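Local coordinates for protein phosphoglycolate phosphatase (Thermoplasma acidophilum, PDB 1L6R) that dephosphorylates 2-phosphoglycolate to glycolate and, less efficiently, splits inorganic pyrophosphate, as a magnesium-dependent homodimer of the HAD superfamily, at residues 9-14 against 178-183; 136-139 against 144-147. The protein carries 1 engineered substitution. All blocks are in the same frame, centred on the assembly; numbering follows the deposited sequence. Where two conformers were deposited one is given.

From the N terminus, the chain first lays down strand 7-11 in the middle of the large mixed sheet and turns into helix 12-15, giving one side of contact 1. It then builds more of that sheet, including strand 40-44, before entering the smaller three-stranded sheet. There contact 2 closes the short hairpin between strands 136-141 and 144-149. Helix 154-164 and strand 172-175, next to strand 7-11, bring the chain back to residues 178-183, which close contact 1 around calcium. Contact 2 is thus nested inside the 163-residue loop closed by contact 1. The two also touch, Asn180 CB packing 4.0 Å from Phe139 CD2, so the hairpin reaches the metal site.

Contact 1: 9-14 against 178-183; sequences AIDVDG and SNNDMP. With CA (calcium ion), chain C; CA (calcium ion), chain D.
The carboxylates of Asp11 and Asp181 meet side by side on one calcium ion, their planes 52° apart and their side chains crossing at about a right angle. Above the plane of the Asp11 group stands Gly14 N, whose hydrogen bond to Asp11 OD1 (3.1 Å) comes from 59° out of that plane and caps the helix that Asp11 precedes. Asp181 OD2 receives Ser178 N at 2.9 Å on its anti lone pair, away from OD1. Both acids bind the same calcium, Asp11 OD2 and Asp181 OD2 each at 2.4 Å, and Asn180 OD1 joins them at the same distance through the amide oxygen. Asp177 and waters 1 and 3 complete the shell; Asn180 ND2 donates to Tyr140 O and to water 3 (3.1 Å), which turns the amide so that OD1 faces the ion, and water 1 makes a weak bond to Asp11 OD1. With CG anti to the backbone N (chi1 168°), Asp11 reaches from the end of its strand to the ion. Asp11 OD2 lies only 3.2 Å from Asp181 OD1, two acceptors whose closeness the metal probably makes tolerable, helped by the salt bridge from Lys154 NZ to Asp181 OD1. A second calcium is held by Gly14 O and Asp177, with water 2 linking it to Asp13 O. Asp11 is the nucleophile, the first aspartate of the HAD DxD motif, and residues 178-183, following Asp177, belong to the acidic loop of HAD motif IV; calcium here probably occupies the place of the magnesium cofactor. Metal on OD2 and the Gly14 N-H on OD1 probably help to hold the Asp11 carboxylate in place, consistent with HAD chemistry, in which one oxygen stays on the metal while the other attacks the phosphate.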
# COMPACT_ATOMS: atom_id res chain seq x y z
N ALA A 9 6.03 5.18 -14.49
CA ALA A 9 5.00 4.14 -14.53
C ALA A 9 3.69 4.89 -14.73
O ALA A 9 3.31 5.74 -13.91
CB ALA A 9 4.98 3.35 -13.22
N ILE A 10 3.00 4.57 -15.81
CA ILE A 10 1.78 5.28 -16.19
C ILE A 10 0.52 4.44 -16.28
O ILE A 10 0.53 3.36 -16.88
CB ILE A 10 1.99 5.96 -17.57
CG1 ILE A 10 3.30 6.75 -17.57
CG2 ILE A 10 0.81 6.85 -17.91
CD1 ILE A 10 3.65 7.34 -18.93
N ASP A 11 -0.56 4.96 -15.70
CA ASP A 11 -1.90 4.35 -15.72
C ASP A 11 -2.44 4.57 -17.14
O ASP A 11 -2.74 5.70 -17.54
CB ASP A 11 -2.75 5.07 -14.68
CG ASP A 11 -4.22 4.75 -14.78
OD1 ASP A 11 -4.62 3.79 -15.47
OD2 ASP A 11 -4.97 5.50 -14.14
N VAL A 12 -2.57 3.49 -17.89
CA VAL A 12 -3.03 3.57 -19.28
C VAL A 12 -4.41 4.18 -19.46
O VAL A 12 -4.58 5.19 -20.14
CB VAL A 12 -3.04 2.16 -19.94
CG1 VAL A 12 -3.69 2.22 -21.32
CG2 VAL A 12 -1.62 1.63 -20.06
N ASP A 13 -5.40 3.57 -18.82
CA ASP A 13 -6.76 4.04 -18.97
C ASP A 13 -7.04 5.37 -18.32
O ASP A 13 -7.86 6.15 -18.80
CB ASP A 13 -7.68 2.95 -18.46
CG ASP A 13 -7.31 1.61 -19.02
OD1 ASP A 13 -6.58 0.85 -18.35
OD2 ASP A 13 -7.71 1.33 -20.17
N GLY A 14 -6.34 5.65 -17.22
CA GLY A 14 -6.54 6.91 -16.55
C GLY A 14 -5.86 8.11 -17.15
O GLY A 14 -6.39 9.22 -17.04
N SER A 178 -6.83 8.78 -10.17
CA SER A 178 -7.93 8.56 -9.24
C SER A 178 -7.60 7.62 -8.10
O SER A 178 -6.45 7.22 -7.92
CB SER A 178 -9.14 8.02 -10.03
OG SER A 178 -8.79 6.81 -10.67
N ASN A 179 -8.62 7.25 -7.34
CA ASN A 179 -8.42 6.39 -6.18
C ASN A 179 -7.74 5.06 -6.48
O ASN A 179 -6.94 4.59 -5.67
CB ASN A 179 -9.74 6.15 -5.45
CG ASN A 179 -9.59 5.20 -4.28
OD1 ASN A 179 -9.87 4.01 -4.40
ND2 ASN A 179 -9.12 5.72 -3.16
N ASN A 180 -8.04 4.45 -7.62
CA ASN A 180 -7.41 3.17 -7.93
C ASN A 180 -5.90 3.31 -8.21
O ASN A 180 -5.22 2.33 -8.48
CB ASN A 180 -8.14 2.43 -9.08
CG ASN A 180 -8.17 3.21 -10.38
OD1 ASN A 180 -7.30 4.03 -10.63
ND2 ASN A 180 -9.17 2.93 -11.22
N ASP A 181 -5.38 4.54 -8.11
CA ASP A 181 -3.95 4.79 -8.28
C ASP A 181 -3.30 5.17 -6.97
O ASP A 181 -2.07 5.27 -6.89
CB ASP A 181 -3.70 5.92 -9.26
CG ASP A 181 -4.38 5.68 -10.54
OD1 ASP A 181 -4.12 4.63 -11.16
OD2 ASP A 181 -5.19 6.54 -10.93
N MET A 182 -4.10 5.41 -5.93
CA MET A 182 -3.51 5.80 -4.66
C MET A 182 -2.46 4.81 -4.16
O MET A 182 -1.50 5.21 -3.52
CB MET A 182 -4.60 6.03 -3.60
CG MET A 182 -4.06 6.65 -2.30
SD MET A 182 -3.11 8.20 -2.49
CE MET A 182 -4.46 9.41 -2.56
N PRO A 183 -2.62 3.50 -4.45
CA PRO A 183 -1.58 2.58 -3.96
C PRO A 183 -0.18 2.96 -4.42
O PRO A 183 0.78 2.82 -3.66
CB PRO A 183 -2.03 1.23 -4.49
CG PRO A 183 -3.52 1.34 -4.39
CD PRO A 183 -3.79 2.74 -4.94
CA CA C . -6.65 5.40 -12.44
CA CA D . -8.77 9.83 -16.39
O HOH W 1 -6.49 2.94 -13.46
O HOH W 2 -8.71 8.67 -18.66
O HOH W 3 -8.85 4.98 -13.54
O HOH W 4 -10.51 7.99 -16.27
O HOH W 5 -7.50 11.92 -16.39

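Contact 2: 136-139 against 144-147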
# COMPACT_ATOMS: atom_id res chain seq x y z
N PHE A 136 -10.49 -10.88 -1.27
CA PHE A 136 -10.43 -10.14 -2.53
C PHE A 136 -10.91 -8.71 -2.33
O PHE A 136 -11.40 -8.34 -1.26
CB PHE A 136 -11.34 -10.79 -3.59
CG PHE A 136 -11.15 -12.28 -3.75
CD1 PHE A 136 -9.88 -12.82 -3.90
CD2 PHE A 136 -12.25 -13.13 -3.77
CE1 PHE A 136 -9.72 -14.20 -4.08
CE2 PHE A 136 -12.09 -14.50 -3.94
CZ PHE A 136 -10.82 -15.03 -4.09
N VAL A 137 -10.74 -7.90 -3.37
CA VAL A 137 -11.24 -6.53 -3.36
C VAL A 137 -11.83 -6.26 -4.74
O VAL A 137 -11.51 -6.98 -5.70
CB VAL A 137 -10.15 -5.46 -3.07
CG1 VAL A 137 -9.54 -5.68 -1.68
CG2 VAL A 137 -9.06 -5.51 -4.13
N ILE A 138 -12.71 -5.27 -4.83
CA ILE A 138 -13.27 -4.92 -6.13
C ILE A 138 -13.21 -3.41 -6.32
O ILE A 138 -13.30 -2.64 -5.37
CB ILE A 138 -14.77 -5.37 -6.33
CG1 ILE A 138 -15.73 -4.61 -5.40
CG2 ILE A 138 -14.90 -6.88 -6.16
CD1 ILE A 138 -17.20 -4.82 -5.77
N PHE A 139 -13.01 -3.00 -7.57
CA PHE A 139 -13.00 -1.59 -7.95
C PHE A 139 -13.13 -1.54 -9.45
O PHE A 139 -12.99 -2.55 -10.14
CB PHE A 139 -11.71 -0.87 -7.52
CG PHE A 139 -10.46 -1.51 -8.03
CD1 PHE A 139 -9.81 -2.48 -7.27
CD2 PHE A 139 -9.93 -1.17 -9.27
CE1 PHE A 139 -8.66 -3.11 -7.73
CE2 PHE A 139 -8.77 -1.80 -9.75
CZ PHE A 139 -8.14 -2.77 -8.98
N SER A 144 -14.12 -2.09 -17.05
CA SER A 144 -14.93 -2.95 -16.19
C SER A 144 -14.53 -2.88 -14.74
O SER A 144 -13.60 -2.16 -14.36
CB SER A 144 -14.73 -4.41 -16.63
OG SER A 144 -13.42 -4.87 -16.26
N TRP A 145 -15.25 -3.66 -13.94
CA TRP A 145 -14.90 -3.84 -12.55
C TRP A 145 -13.83 -4.93 -12.57
O TRP A 145 -13.68 -5.68 -13.55
CB TRP A 145 -16.08 -4.34 -11.73
CG TRP A 145 -17.09 -3.30 -11.46
CD1 TRP A 145 -18.09 -2.89 -12.30
CD2 TRP A 145 -17.21 -2.51 -10.27
NE1 TRP A 145 -18.83 -1.89 -11.70
CE2 TRP A 145 -18.31 -1.64 -10.46
CE3 TRP A 145 -16.49 -2.45 -9.07
CZ2 TRP A 145 -18.71 -0.72 -9.48
CZ3 TRP A 145 -16.90 -1.53 -8.09
CH2 TRP A 145 -18.00 -0.68 -8.31
N HIS A 146 -13.11 -5.02 -11.46
CA HIS A 146 -12.04 -5.97 -11.30
C HIS A 146 -12.13 -6.60 -9.94
O HIS A 146 -12.30 -5.90 -8.95
CB HIS A 146 -10.69 -5.27 -11.42
CG HIS A 146 -10.46 -4.68 -12.78
ND1 HIS A 146 -10.90 -3.43 -13.15
CD2 HIS A 146 -9.91 -5.24 -13.88
CE1 HIS A 146 -10.63 -3.25 -14.43
NE2 HIS A 146 -10.03 -4.33 -14.89
N LEU A 147 -12.06 -7.93 -9.91
CA LEU A 147 -12.07 -8.71 -8.68
C LEU A 147 -10.62 -9.15 -8.56
O LEU A 147 -10.14 -10.00 -9.32
CB LEU A 147 -13.00 -9.91 -8.80
CG LEU A 147 -13.00 -10.86 -7.59
CD1 LEU A 147 -13.55 -10.16 -6.35
CD2 LEU A 147 -13.84 -12.09 -7.94
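Phe139 and His146 form a hydrogen-bonded pair in the antiparallel beta hairpin of strands 136-141 and 144-149, part of the small sheet that probably forms the cap over the HAD core. Two backbone bonds join the pair: His146 N to Phe139 O (2.8 Å) and the longer Phe139 N to His146 O (3.3 Å). CA-H...O contacts supplement them, the shortest from Ile138 CA to His146 O at 3.1 Å. Apolar contacts gather on the Ile138-Leu147 face, where helix 124-132 packs. Leu147 CD1 fits between Phe136 CB and Ile138 CG2, 3.6 Å from each. Ile138 has CG2 beside its backbone N and CG1 between N and the carbonyl carbon (chi1 67°), which sends CG2 to Leu147 and CD1 to Trp145 CZ3 (4.0 Å). A glycine in place of Ile138 would probably open a gap between Leu147 CD1 and the indole and let both side chains shift. Trp145 also brings CE3 close to the carbonyl carbon of Phe139. Aromatic contacts mark the other face: the Phe139 and His146 rings are tilted 29° but slid so far apart that they barely overlap, and it is His146 CB that sits over one face of the phenyl ring. Ser144 OG lies over a face of the imidazole and donates to Trp145 O at 2.8 Å, from above the carbonyl plane.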